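Local coordinates for protein putative glucoamylase (Bacteroides uniformis, PDB 4GL3) that probably hydrolyses glycosidic bonds, as a putative glucoamylase related to the six-hairpin glycosidases, at residues Lys236-Asn241 and Tyr271-Lys276; Arg230-Ile235 and Thr279-Ala284; Lys191-Cys196 and Asn224-Gly229. One frame throughout, in Å; residues are numbered along the deposited sequence.

Interaction 1 of 3, residues Lys236-Asn241 and Tyr271-Lys276; sequences KLPLGN and YEEQMK
Gln274 reaches from its helix to the backbone of Leu239 and grips both polar atoms of that one residue. CB leaves the helix with CG anti to the backbone N, and a bend at chi2 (65°) then swings the terminal amide across to the strand, so that CB and CG have no close partner there and the contacts begin at CD, 3.6 Å from Leu239 O. Beyond it OE1 accepts from Leu239 N at 2.8 Å, through a bond bent to 142° whose donor is tilted from the carbonyl plane. The same OE1 lies 3.2 Å from Pro238 CD, the proline ring having no N-H to offer it. NE2, the other branch, donates to Leu239 O at 2.9 Å; at 156° this bond is straighter, but the NE2 donor stands well above the plane of the Leu239 carbonyl. Leu237 CD1 packs 3.6 Å from Gln274 NE2. Two bonds to one residue fix the rotation of the buried amide.

One turn nearer the helix start, Leu239 CD1 touches Tyr271 CE1 at 3.7 Å, while the phenol OH is bonded to Asp266. At the exposed margin Lys236 NZ forms a long salt bridge with Glu273 OE2, 3.6 Å, the two chains crossing at about a right angle; a water joins Lys236 O to the same carboxylate oxygen. The segment axes approach to 7.5 Å, and the contact is a helix packed on one strand of a two-stranded antiparallel hairpin, with a side-chain amide bonded to the backbone of Leu239.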
ATOM      1  N   LYS A 236      -3.083  14.878  19.162  1.00 41.96           N
ATOM      2  CA  LYS A 236      -4.412  14.334  19.089  1.00 41.28           C
ATOM      3  C   LYS A 236      -4.449  13.386  17.882  1.00 38.69           C
ATOM      4  O   LYS A 236      -4.107  13.797  16.764  1.00 37.95           O
ATOM      5  CB  LYS A 236      -5.414  15.485  18.924  1.00 49.99           C
ATOM      6  CG  LYS A 236      -6.841  15.181  19.379  1.00 66.24           C
ATOM      7  CD  LYS A 236      -7.912  15.886  18.533  1.00 73.36           C
ATOM      8  CE  LYS A 236      -8.208  15.112  17.249  1.00 88.74           C
ATOM      9  NZ  LYS A 236      -9.184  15.779  16.337  1.00 82.04           N
ATOM     10  N   LEU A 237      -4.840  12.123  18.100  1.00 36.97           N
ATOM     11  CA  LEU A 237      -4.970  11.131  17.030  1.00 32.54           C
ATOM     12  C   LEU A 237      -6.458  10.868  16.728  1.00 36.22           C
ATOM     13  O   LEU A 237      -7.142  10.238  17.550  1.00 37.31           O
ATOM     14  CB  LEU A 237      -4.284   9.807  17.454  1.00 30.64           C
ATOM     15  CG  LEU A 237      -4.282   8.625  16.479  1.00 33.87           C
ATOM     16  CD1 LEU A 237      -3.543   8.949  15.176  1.00 27.95           C
ATOM     17  CD2 LEU A 237      -3.690   7.390  17.166  1.00 29.80           C
ATOM     18  N   PRO A 238      -6.976  11.344  15.564  1.00 36.41           N
ATOM     19  CA  PRO A 238      -8.439  11.218  15.311  1.00 34.97           C
ATOM     20  C   PRO A 238      -8.974   9.793  15.349  1.00 30.72           C
ATOM     21  O   PRO A 238     -10.007   9.540  15.975  1.00 29.45           O
ATOM     22  CB  PRO A 238      -8.620  11.837  13.917  1.00 36.73           C
ATOM     23  CG  PRO A 238      -7.474  12.823  13.797  1.00 38.25           C
ATOM     24  CD  PRO A 238      -6.316  12.206  14.559  1.00 38.71           C
ATOM     25  N   LEU A 239      -8.252   8.885  14.712  1.00 28.93           N
ATOM     26  CA  LEU A 239      -8.691   7.513  14.500  1.00 29.01           C
ATOM     27  C   LEU A 239      -7.598   6.464  14.839  1.00 32.98           C
ATOM     28  O   LEU A 239      -6.388   6.749  14.847  1.00 28.14           O
ATOM     29  CB  LEU A 239      -9.118   7.317  13.035  1.00 27.30           C
ATOM     30  CG  LEU A 239     -10.186   8.250  12.392  1.00 26.95           C
ATOM     31  CD1 LEU A 239     -10.287   7.967  10.880  1.00 24.51           C
ATOM     32  CD2 LEU A 239     -11.530   8.113  13.106  1.00 24.28           C
ATOM     33  N   GLY A 240      -8.038   5.231  15.068  1.00 27.31           N
ATOM     34  CA  GLY A 240      -7.117   4.100  15.087  1.00 25.36           C
ATOM     35  C   GLY A 240      -6.943   3.470  16.472  1.00 31.96           C
ATOM     36  O   GLY A 240      -7.425   3.981  17.500  1.00 31.64           O
ATOM     37  N   ASN A 241      -6.218   2.356  16.462  1.00 29.62           N
ATOM     38  CA  ASN A 241      -5.972   1.523  17.635  1.00 31.68           C
ATOM     39  C   ASN A 241      -5.465   2.327  18.816  1.00 32.66           C
ATOM     40  O   ASN A 241      -4.491   3.100  18.704  1.00 35.13           O
ATOM     41  CB  ASN A 241      -4.932   0.453  17.238  1.00 32.82           C
ATOM     42  CG  ASN A 241      -4.849  -0.669  18.231  1.00 38.05           C
ATOM     43  OD1 ASN A 241      -4.344  -0.512  19.352  1.00 35.53           O
ATOM     44  ND2 ASN A 241      -5.339  -1.836  17.816  1.00 36.20           N
ATOM     45  N   TYR A 271      -8.436  13.682   7.195  1.00 32.44           N
ATOM     46  CA  TYR A 271      -7.483  12.604   6.948  1.00 31.22           C
ATOM     47  C   TYR A 271      -6.057  13.091   6.857  1.00 32.93           C
ATOM     48  O   TYR A 271      -5.133  12.342   7.165  1.00 30.74           O
ATOM     49  CB  TYR A 271      -7.887  11.741   5.761  1.00 31.52           C
ATOM     50  CG  TYR A 271      -9.083  10.903   6.163  1.00 30.20           C
ATOM     51  CD1 TYR A 271      -8.922   9.750   6.913  1.00 30.97           C
ATOM     52  CD2 TYR A 271     -10.386  11.327   5.893  1.00 30.13           C
ATOM     53  CE1 TYR A 271     -10.020   9.017   7.362  1.00 29.22           C
ATOM     54  CE2 TYR A 271     -11.486  10.587   6.322  1.00 29.76           C
ATOM     55  CZ  TYR A 271     -11.294   9.439   7.068  1.00 26.71           C
ATOM     56  OH  TYR A 271     -12.389   8.722   7.523  1.00 34.15           O
ATOM     57  N   GLU A 272      -5.865  14.349   6.488  1.00 35.93           N
ATOM     58  CA  GLU A 272      -4.530  14.914   6.504  1.00 34.36           C
ATOM     59  C   GLU A 272      -3.993  14.980   7.950  1.00 32.73           C
ATOM     60  O   GLU A 272      -2.823  14.663   8.205  1.00 31.85           O
ATOM     61  CB  GLU A 272      -4.526  16.314   5.889  1.00 38.30           C
ATOM     62  CG  GLU A 272      -3.126  16.880   5.700  1.00 38.45           C
ATOM     63  CD  GLU A 272      -3.123  18.188   4.888  1.00 45.20           C
ATOM     64  OE1 GLU A 272      -4.205  18.679   4.465  1.00 46.20           O
ATOM     65  OE2 GLU A 272      -2.029  18.713   4.679  1.00 53.59           O
ATOM     66  N   GLU A 273      -4.837  15.428   8.867  1.00 32.34           N
ATOM     67  CA  GLU A 273      -4.513  15.424  10.288  1.00 33.55           C
ATOM     68  C   GLU A 273      -4.217  13.989  10.763  1.00 32.36           C
ATOM     69  O   GLU A 273      -3.258  13.765  11.487  1.00 32.39           O
ATOM     70  CB  GLU A 273      -5.666  16.009  11.103  1.00 38.30           C
ATOM     71  CG  GLU A 273      -5.308  16.274  12.555  1.00 45.10           C
ATOM     72  CD  GLU A 273      -6.507  16.624  13.464  1.00 57.60           C
ATOM     73  OE1 GLU A 273      -7.693  16.613  13.024  1.00 46.50           O
ATOM     74  OE2 GLU A 273      -6.255  16.904  14.663  1.00 55.86           O
ATOM     75  N   GLN A 274      -5.027  13.017  10.342  1.00 30.38           N
ATOM     76  CA  GLN A 274      -4.838  11.634  10.765  1.00 28.55           C
ATOM     77  C   GLN A 274      -3.427  11.148  10.390  1.00 31.11           C
ATOM     78  O   GLN A 274      -2.727  10.529  11.227  1.00 30.66           O
ATOM     79  CB  GLN A 274      -5.888  10.694  10.127  1.00 28.99           C
ATOM     80  CG  GLN A 274      -5.675   9.191  10.424  1.00 27.60           C
ATOM     81  CD  GLN A 274      -5.832   8.821  11.901  1.00 32.01           C
ATOM     82  OE1 GLN A 274      -6.416   9.585  12.685  1.00 29.64           O
ATOM     83  NE2 GLN A 274      -5.336   7.628  12.285  1.00 26.09           N
HETATM   84  N   MSE A 275      -3.026  11.397   9.134  1.00 28.16           N
HETATM   85  CA  MSE A 275      -1.780  10.803   8.610  1.00 29.48           C
HETATM   86  C   MSE A 275      -0.578  11.468   9.307  1.00 29.96           C
HETATM   87  O   MSE A 275       0.377  10.785   9.705  1.00 31.36           O
HETATM   88  CB  MSE A 275      -1.644  10.943   7.098  1.00 31.80           C
HETATM   89  CG  MSE A 275      -2.730  10.333   6.275  1.00 31.12           C
HETATM   90 SE   MSE A 275      -3.279   8.606   6.881  0.75 27.46          SE
HETATM   91  CE  MSE A 275      -5.210   8.804   6.644  1.00 25.44           C
ATOM     92  N   LYS A 276      -0.652  12.783   9.488  1.00 31.36           N
ATOM     93  CA  LYS A 276       0.377  13.520  10.210  1.00 33.78           C
ATOM     94  C   LYS A 276       0.465  13.110  11.665  1.00 35.01           C
ATOM     95  O   LYS A 276       1.553  12.877  12.164  1.00 34.35           O
ATOM     96  CB  LYS A 276       0.163  15.036  10.114  1.00 39.30           C
ATOM     97  CG  LYS A 276       0.342  15.531   8.689  1.00 52.56           C
ATOM     98  CD  LYS A 276       0.435  17.056   8.562  1.00 61.13           C
ATOM     99  CE  LYS A 276       0.862  17.418   7.132  1.00 59.07           C
ATOM    100  NZ  LYS A 276       0.225  18.682   6.679  1.00 69.28           N
TER
HETATM  101  O   HOH W   1      -3.723  16.065  15.703  1.00 37.63           O

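Interaction 2 of 3, residues Arg230-Ile235 and Thr279-Ala284; sequences REYYGI and TLINRA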
ATOM      1  N   ARG A 230      -7.807  10.441  21.274  1.00 36.88           N
ATOM      2  CA  ARG A 230      -6.994  10.627  22.502  1.00 38.70           C
ATOM      3  C   ARG A 230      -5.676  11.337  22.143  1.00 39.83           C
ATOM      4  O   ARG A 230      -5.316  11.478  20.973  1.00 39.28           O
ATOM      5  CB  ARG A 230      -6.708   9.287  23.187  1.00 41.94           C
ATOM      6  CG  ARG A 230      -7.954   8.442  23.536  1.00 41.79           C
ATOM      7  CD  ARG A 230      -7.551   7.031  24.001  1.00 39.41           C
ATOM      8  NE  ARG A 230      -8.680   6.130  24.149  1.00 38.71           N
ATOM      9  CZ  ARG A 230      -9.277   5.516  23.140  1.00 36.89           C
ATOM     10  NH1 ARG A 230      -8.850   5.748  21.905  1.00 35.82           N
ATOM     11  NH2 ARG A 230     -10.314   4.698  23.351  1.00 36.76           N
ATOM     12  N   GLU A 231      -4.949  11.750  23.158  1.00 39.46           N
ATOM     13  CA  GLU A 231      -3.696  12.460  22.976  1.00 45.08           C
ATOM     14  C   GLU A 231      -2.508  11.531  23.306  1.00 43.50           C
ATOM     15  O   GLU A 231      -2.518  10.820  24.304  1.00 42.30           O
ATOM     16  CB  GLU A 231      -3.711  13.668  23.907  1.00 47.90           C
ATOM     17  CG  GLU A 231      -2.744  14.760  23.549  1.00 59.44           C
ATOM     18  CD  GLU A 231      -2.967  15.980  24.423  1.00 68.19           C
ATOM     19  OE1 GLU A 231      -3.999  16.643  24.205  1.00 63.05           O
ATOM     20  OE2 GLU A 231      -2.141  16.251  25.332  1.00 55.83           O
ATOM     21  N   TYR A 232      -1.499  11.529  22.448  1.00 41.46           N
ATOM     22  CA  TYR A 232      -0.285  10.767  22.674  1.00 40.91           C
ATOM     23  C   TYR A 232       0.907  11.716  22.465  1.00 40.74           C
ATOM     24  O   TYR A 232       1.023  12.332  21.397  1.00 39.73           O
ATOM     25  CB  TYR A 232      -0.222   9.604  21.695  1.00 37.61           C
ATOM     26  CG  TYR A 232      -1.434   8.679  21.684  1.00 36.42           C
ATOM     27  CD1 TYR A 232      -2.573   8.988  20.912  1.00 36.17           C
ATOM     28  CD2 TYR A 232      -1.454   7.499  22.418  1.00 37.92           C
ATOM     29  CE1 TYR A 232      -3.670   8.156  20.864  1.00 35.31           C
ATOM     30  CE2 TYR A 232      -2.578   6.657  22.389  1.00 36.69           C
ATOM     31  CZ  TYR A 232      -3.682   6.985  21.613  1.00 37.06           C
ATOM     32  OH  TYR A 232      -4.822   6.164  21.563  1.00 35.84           O
ATOM     33  N   TYR A 233       1.748  11.870  23.484  1.00 42.22           N
ATOM     34  CA  TYR A 233       2.881  12.829  23.417  1.00 44.76           C
ATOM     35  C   TYR A 233       2.377  14.208  22.945  1.00 46.42           C
ATOM     36  O   TYR A 233       2.988  14.861  22.100  1.00 48.68           O
ATOM     37  CB  TYR A 233       3.992  12.312  22.484  1.00 44.40           C
ATOM     38  CG  TYR A 233       4.385  10.876  22.732  1.00 42.34           C
ATOM     39  CD1 TYR A 233       5.246  10.516  23.791  1.00 47.19           C
ATOM     40  CD2 TYR A 233       3.861   9.879  21.963  1.00 41.37           C
ATOM     41  CE1 TYR A 233       5.574   9.181  24.025  1.00 42.69           C
ATOM     42  CE2 TYR A 233       4.184   8.551  22.183  1.00 42.77           C
ATOM     43  CZ  TYR A 233       5.027   8.217  23.219  1.00 43.55           C
ATOM     44  OH  TYR A 233       5.293   6.898  23.393  1.00 47.18           O
ATOM     45  N   GLY A 234       1.231  14.637  23.466  1.00 43.15           N
ATOM     46  CA  GLY A 234       0.700  15.959  23.138  1.00 44.84           C
ATOM     47  C   GLY A 234       0.034  16.045  21.771  1.00 45.05           C
ATOM     48  O   GLY A 234      -0.388  17.106  21.383  1.00 46.74           O
ATOM     49  N   ILE A 235      -0.088  14.940  21.046  1.00 43.33           N
ATOM     50  CA  ILE A 235      -0.709  14.957  19.701  1.00 41.64           C
ATOM     51  C   ILE A 235      -2.054  14.209  19.671  1.00 41.09           C
ATOM     52  O   ILE A 235      -2.144  13.040  20.048  1.00 36.64           O
ATOM     53  CB  ILE A 235       0.258  14.361  18.650  1.00 38.78           C
ATOM     54  CG1 ILE A 235       1.625  15.110  18.682  1.00 40.99           C
ATOM     55  CG2 ILE A 235      -0.345  14.418  17.251  1.00 38.65           C
ATOM     56  CD1 ILE A 235       2.824  14.296  18.215  1.00 41.42           C
ATOM     57  N   THR A 279       1.921   9.519  12.018  1.00 29.11           N
ATOM     58  CA  THR A 279       3.366   9.573  11.749  1.00 30.41           C
ATOM     59  C   THR A 279       4.162  10.178  12.899  1.00 30.99           C
ATOM     60  O   THR A 279       5.204   9.652  13.297  1.00 34.33           O
ATOM     61  CB  THR A 279       3.619  10.327  10.432  1.00 29.16           C
ATOM     62  OG1 THR A 279       2.924   9.658   9.369  1.00 26.89           O
ATOM     63  CG2 THR A 279       5.133  10.486  10.119  1.00 27.75           C
ATOM     64  N   LEU A 280       3.676  11.273  13.461  1.00 31.41           N
ATOM     65  CA  LEU A 280       4.470  12.006  14.484  1.00 32.61           C
ATOM     66  C   LEU A 280       4.417  11.289  15.820  1.00 32.39           C
ATOM     67  O   LEU A 280       5.373  11.268  16.557  1.00 36.57           O
ATOM     68  CB  LEU A 280       3.997  13.459  14.615  1.00 33.77           C
ATOM     69  CG  LEU A 280       4.341  14.341  13.402  1.00 35.60           C
ATOM     70  CD1 LEU A 280       4.044  15.808  13.672  1.00 36.18           C
ATOM     71  CD2 LEU A 280       5.812  14.177  13.037  1.00 33.64           C
ATOM     72  N   ILE A 281       3.289  10.662  16.118  1.00 33.77           N
ATOM     73  CA  ILE A 281       3.176   9.811  17.302  1.00 33.35           C
ATOM     74  C   ILE A 281       4.119   8.580  17.240  1.00 30.67           C
ATOM     75  O   ILE A 281       4.786   8.264  18.221  1.00 33.50           O
ATOM     76  CB  ILE A 281       1.709   9.405  17.523  1.00 32.28           C
ATOM     77  CG1 ILE A 281       0.902  10.636  17.990  1.00 33.97           C
ATOM     78  CG2 ILE A 281       1.604   8.238  18.509  1.00 31.79           C
ATOM     79  CD1 ILE A 281      -0.622  10.455  17.807  1.00 33.21           C
ATOM     80  N   ASN A 282       4.165   7.905  16.094  1.00 31.09           N
ATOM     81  CA  ASN A 282       5.066   6.754  15.878  1.00 33.02           C
ATOM     82  C   ASN A 282       6.529   7.185  16.088  1.00 36.19           C
ATOM     83  O   ASN A 282       7.308   6.566  16.843  1.00 37.68           O
ATOM     84  CB  ASN A 282       4.778   6.199  14.466  1.00 30.62           C
ATOM     85  CG  ASN A 282       5.361   4.830  14.223  1.00 36.64           C
ATOM     86  OD1 ASN A 282       6.566   4.708  13.955  1.00 37.16           O
ATOM     87  ND2 ASN A 282       4.503   3.779  14.262  1.00 31.13           N
ATOM     88  N   ARG A 283       6.876   8.325  15.495  1.00 38.12           N
ATOM     89  CA  ARG A 283       8.181   8.919  15.720  1.00 37.27           C
ATOM     90  C   ARG A 283       8.424   9.288  17.176  1.00 39.44           C
ATOM     91  O   ARG A 283       9.503   9.018  17.704  1.00 39.05           O
ATOM     92  CB  ARG A 283       8.383  10.147  14.825  1.00 36.90           C
ATOM     93  CG  ARG A 283       9.688  10.869  15.071  1.00 35.81           C
ATOM     94  CD  ARG A 283       9.820  12.092  14.170  1.00 39.43           C
ATOM     95  NE  ARG A 283      11.031  12.873  14.418  1.00 38.24           N
ATOM     96  CZ  ARG A 283      11.110  13.865  15.302  1.00 40.68           C
ATOM     97  NH1 ARG A 283      10.061  14.188  16.038  1.00 40.35           N
ATOM     98  NH2 ARG A 283      12.229  14.543  15.452  1.00 42.20           N
ATOM     99  N   ALA A 284       7.454   9.938  17.826  1.00 40.47           N
ATOM    100  CA  ALA A 284       7.621  10.342  19.232  1.00 36.29           C
ATOM    101  C   ALA A 284       7.822   9.112  20.117  1.00 37.54           C
ATOM    102  O   ALA A 284       8.635   9.149  21.054  1.00 39.38           O
ATOM    103  CB  ALA A 284       6.446  11.204  19.753  1.00 33.90           C
TER
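Ile281 lies against Tyr232 and Ile235, the two residues at the base of the turn, and each of its branches meets a different part of that pair. With CG1 anti to the carbonyl carbon (chi1 -71°) and the chain extended at chi2 (162°), CD1 comes to the hairpin, 3.7 Å from Ile235 O and 3.9 Å from Tyr232 CD1, which it approaches obliquely. Ile281 CG1 is 3.8 Å from Ile235 CB, and the two isoleucines lie alongside each other, running in opposite senses. CG2, the other branch of Ile281, meets Tyr232 CB at 3.9 Å.

The residues it packs on form a hydrogen-bonded antiparallel pair, with N-to-O bonds in both directions, closed by a type I' turn from Tyr232 to Ile235; this is a tight two-residue beta hairpin, and helix 271-288 lies along one side of it. No hydrogen bond joins the two segments, and the packing between them is apolar. Cutting Ile281 back to an alanine is likely to leave a gap beside Tyr232 CB and Ile235 CB, where the branched chain had filled the space between hairpin and helix.

Tyr233, in the first central position of the turn, has the positive phi that a I' turn demands. Its CG stands anti to the carbonyl carbon (chi1 -48°), which places the ring with one face turned to Ala284: Ala284 CB is 3.6 Å from Tyr233 CG, and the Ala284 carbonyl carbon lies over the ring centre. Farther along the helix, Tyr285 and Asp288 also touch this tyrosine. The far end of Tyr232 leads away from the helix, its OH hydrogen-bonded to Asn228 and Asn242. The Ile235 side chain runs roughly perpendicular to that of Leu280, Ile235 CD1 meeting Leu280 CB at 3.9 Å.

Interaction 3 of 3, residues Lys191-Cys196 and Asn224-Gly229; sequences KGHNEC and NTFLNG
Thr225 and the Gly192-His193 peptide are joined by two hydrogen bonds. Thr225 OG1 donates to Gly192 O at 2.6 Å, from above the carbonyl plane; its chi1 of 55° puts OG1 between the backbone N and carbonyl carbon, on the side of this partner. In return His193 N donates to Thr225 O at 2.9 Å, nearly straight at 165° but far above the plane of that carbonyl. A water extends the polar contact, donating to Lys191 O at 2.7 Å and to Thr225 OG1 at 2.8 Å.

The peptide between Gly192 and His193 is cis, and it lies in the loop that leads into helix 197-205. Asn194 then forms an Asx turn, its OD1 accepting from Cys196 N. The contact thus ties this loop to the residues entering the two-stranded hairpin.

Van der Waals contact centres on Phe226, whose ring edge meets the Gly192-His193 peptide at Gly192 C and His193 N, in plane with both. Phe226 CD1 is 3.9 Å from His193 CB and 3.7 Å from Gly192 C, so close that a CB on Gly192 would clash with it. Trp220 and Tyr268 add further aromatic contacts to the phenylalanine, the latter edge-to-face.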
ATOM      1  N   LYS A 191     -13.147  -3.701   9.458  1.00 21.09           N
ATOM      2  CA  LYS A 191     -13.559  -2.687  10.426  1.00 25.66           C
ATOM      3  C   LYS A 191     -12.436  -1.654  10.521  1.00 24.00           C
ATOM      4  O   LYS A 191     -11.271  -2.010  10.449  1.00 23.52           O
ATOM      5  CB  LYS A 191     -13.740  -3.302  11.811  1.00 33.34           C
ATOM      6  CG  LYS A 191     -14.775  -4.385  11.905  1.00 34.22           C
ATOM      7  CD  LYS A 191     -16.218  -3.960  11.609  1.00 38.03           C
ATOM      8  CE  LYS A 191     -16.908  -3.274  12.745  1.00 33.98           C
ATOM      9  NZ  LYS A 191     -18.315  -2.840  12.408  1.00 25.56           N
ATOM     10  N   GLY A 192     -12.799  -0.387  10.608  1.00 24.76           N
ATOM     11  CA  GLY A 192     -11.803   0.712  10.645  1.00 27.57           C
ATOM     12  C   GLY A 192     -11.214   0.947  12.025  1.00 26.18           C
ATOM     13  O   GLY A 192     -11.728   0.420  12.986  1.00 27.02           O
ATOM     14  N   HIS A 193     -10.159   1.757  12.168  1.00 29.75           N
ATOM     15  CA  HIS A 193      -9.441   2.422  11.070  1.00 27.30           C
ATOM     16  C   HIS A 193      -8.077   1.747  10.937  1.00 27.06           C
ATOM     17  O   HIS A 193      -7.207   1.910  11.794  1.00 27.83           O
ATOM     18  CB  HIS A 193      -9.233   3.927  11.302  1.00 31.29           C
ATOM     19  CG  HIS A 193      -8.534   4.597  10.156  1.00 27.10           C
ATOM     20  ND1 HIS A 193      -9.206   5.060   9.046  1.00 29.91           N
ATOM     21  CD2 HIS A 193      -7.217   4.804   9.916  1.00 30.09           C
ATOM     22  CE1 HIS A 193      -8.334   5.527   8.171  1.00 32.65           C
ATOM     23  NE2 HIS A 193      -7.120   5.407   8.685  1.00 31.16           N
ATOM     24  N   ASN A 194      -7.939   0.958   9.885  1.00 25.49           N
ATOM     25  CA  ASN A 194      -6.704   0.240   9.575  1.00 28.85           C
ATOM     26  C   ASN A 194      -6.260   0.551   8.150  1.00 25.08           C
ATOM     27  O   ASN A 194      -6.534   1.641   7.659  1.00 31.02           O
ATOM     28  CB  ASN A 194      -6.864  -1.261   9.860  1.00 24.83           C
ATOM     29  CG  ASN A 194      -7.913  -1.931   9.003  1.00 31.05           C
ATOM     30  OD1 ASN A 194      -8.422  -1.365   8.052  1.00 26.88           O
ATOM     31  ND2 ASN A 194      -8.269  -3.147   9.380  1.00 31.28           N
ATOM     32  N   GLU A 195      -5.572  -0.380   7.485  1.00 26.04           N
ATOM     33  CA  GLU A 195      -5.072  -0.150   6.135  1.00 25.06           C
ATOM     34  C   GLU A 195      -6.114  -0.295   5.049  1.00 29.91           C
ATOM     35  O   GLU A 195      -5.791  -0.016   3.898  1.00 24.34           O
ATOM     36  CB  GLU A 195      -3.898  -1.115   5.813  1.00 27.63           C
ATOM     37  CG  GLU A 195      -4.321  -2.580   5.538  1.00 24.87           C
ATOM     38  CD  GLU A 195      -4.358  -3.481   6.769  1.00 29.43           C
ATOM     39  OE1 GLU A 195      -4.781  -3.024   7.846  1.00 32.81           O
ATOM     40  OE2 GLU A 195      -4.004  -4.676   6.632  1.00 27.56           O
ATOM     41  N   CYS A 196      -7.345  -0.727   5.373  1.00 23.13           N
ATOM     42  CA  CYS A 196      -8.297  -1.134   4.326  1.00 25.23           C
ATOM     43  C   CYS A 196      -9.322  -0.086   3.878  1.00 24.47           C
ATOM     44  O   CYS A 196     -10.326  -0.441   3.296  1.00 23.95           O
ATOM     45  CB  CYS A 196      -9.071  -2.326   4.873  1.00 23.55           C
ATOM     46  SG  CYS A 196      -8.055  -3.693   5.411  1.00 24.68           S
ATOM     47  N   ASN A 224     -14.009  -0.496  18.109  1.00 28.85           N
ATOM     48  CA  ASN A 224     -13.068  -0.084  19.143  1.00 27.85           C
ATOM     49  C   ASN A 224     -11.821   0.620  18.584  1.00 29.66           C
ATOM     50  O   ASN A 224     -11.229   1.490  19.261  1.00 27.38           O
ATOM     51  CB  ASN A 224     -12.594  -1.289  19.965  1.00 30.88           C
ATOM     52  CG  ASN A 224     -13.728  -2.036  20.653  1.00 32.03           C
ATOM     53  OD1 ASN A 224     -14.757  -1.466  21.061  1.00 28.59           O
ATOM     54  ND2 ASN A 224     -13.539  -3.327  20.792  1.00 28.90           N
ATOM     55  N   THR A 225     -11.447   0.240  17.362  1.00 23.88           N
ATOM     56  CA  THR A 225     -10.271   0.726  16.653  1.00 29.21           C
ATOM     57  C   THR A 225     -10.575   1.909  15.687  1.00 29.21           C
ATOM     58  O   THR A 225      -9.681   2.350  14.971  1.00 29.18           O
ATOM     59  CB  THR A 225      -9.644  -0.427  15.819  1.00 31.31           C
ATOM     60  OG1 THR A 225     -10.655  -0.980  14.948  1.00 29.46           O
ATOM     61  CG2 THR A 225      -9.056  -1.546  16.753  1.00 29.86           C
ATOM     62  N   PHE A 226     -11.823   2.400  15.659  1.00 28.49           N
ATOM     63  CA  PHE A 226     -12.205   3.512  14.788  1.00 26.74           C
ATOM     64  C   PHE A 226     -12.047   4.873  15.484  1.00 29.45           C
ATOM     65  O   PHE A 226     -10.953   5.429  15.446  1.00 26.99           O
ATOM     66  CB  PHE A 226     -13.574   3.303  14.127  1.00 28.99           C
ATOM     67  CG  PHE A 226     -13.834   4.261  12.994  1.00 30.35           C
ATOM     68  CD1 PHE A 226     -13.065   4.192  11.841  1.00 28.50           C
ATOM     69  CD2 PHE A 226     -14.781   5.255  13.113  1.00 30.02           C
ATOM     70  CE1 PHE A 226     -13.250   5.086  10.823  1.00 31.10           C
ATOM     71  CE2 PHE A 226     -14.968   6.175  12.094  1.00 30.12           C
ATOM     72  CZ  PHE A 226     -14.199   6.084  10.943  1.00 26.66           C
ATOM     73  N   LEU A 227     -13.070   5.421  16.110  1.00 29.74           N
ATOM     74  CA  LEU A 227     -12.922   6.756  16.700  1.00 33.51           C
ATOM     75  C   LEU A 227     -11.932   6.648  17.854  1.00 39.40           C
ATOM     76  O   LEU A 227     -12.016   5.726  18.657  1.00 32.82           O
ATOM     77  CB  LEU A 227     -14.247   7.359  17.185  1.00 33.39           C
ATOM     78  CG  LEU A 227     -15.305   7.731  16.116  1.00 35.62           C
ATOM     79  CD1 LEU A 227     -16.512   8.406  16.791  1.00 33.86           C
ATOM     80  CD2 LEU A 227     -14.719   8.648  15.044  1.00 29.41           C
ATOM     81  N   ASN A 228     -10.950   7.561  17.886  1.00 31.62           N
ATOM     82  CA  ASN A 228      -9.956   7.576  18.935  1.00 31.99           C
ATOM     83  C   ASN A 228     -10.017   8.940  19.622  1.00 31.98           C
ATOM     84  O   ASN A 228     -10.657   9.110  20.660  1.00 32.16           O
ATOM     85  CB  ASN A 228      -8.575   7.237  18.336  1.00 31.76           C
ATOM     86  CG  ASN A 228      -7.488   7.069  19.394  1.00 31.86           C
ATOM     87  OD1 ASN A 228      -7.518   7.750  20.407  1.00 31.35           O
ATOM     88  ND2 ASN A 228      -6.548   6.129  19.173  1.00 28.71           N
ATOM     89  N   GLY A 229      -9.391   9.943  19.022  1.00 37.30           N
ATOM     90  CA  GLY A 229      -9.427  11.290  19.613  1.00 34.65           C
ATOM     91  C   GLY A 229      -8.581  11.444  20.865  1.00 37.56           C
ATOM     92  O   GLY A 229      -8.623  12.496  21.480  1.00 39.23           O
TER
HETATM   93  O   HOH W   2      -9.605  -2.049  12.552  1.00 51.46           O

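Interactions 1 and 2 both use the hairpin of strands 227-232 and 235-239, and the touching residues of interaction 3 lie just before its first strand. Interactions 1 and 2 set the hairpin against successive parts of helix 271-288, their centres about 10 Å apart, and Leu237 bridges them: its CB packs on Ile281 CD1 at 3.7 Å. A probable hydrogen bond from Leu237 N to Arg230 O, 3.0 Å, also joins these two, while another between Leu237 O and Gly229 N, 2.7 Å, joins interactions 1 and 3. Interactions 2 and 3, centres about 16 Å apart, meet only by adjoining in sequence. Within segment 191-196, Glu195 OE2 makes a weak hydrogen bond to a Tris molecule, probably from the crystallisation liquor.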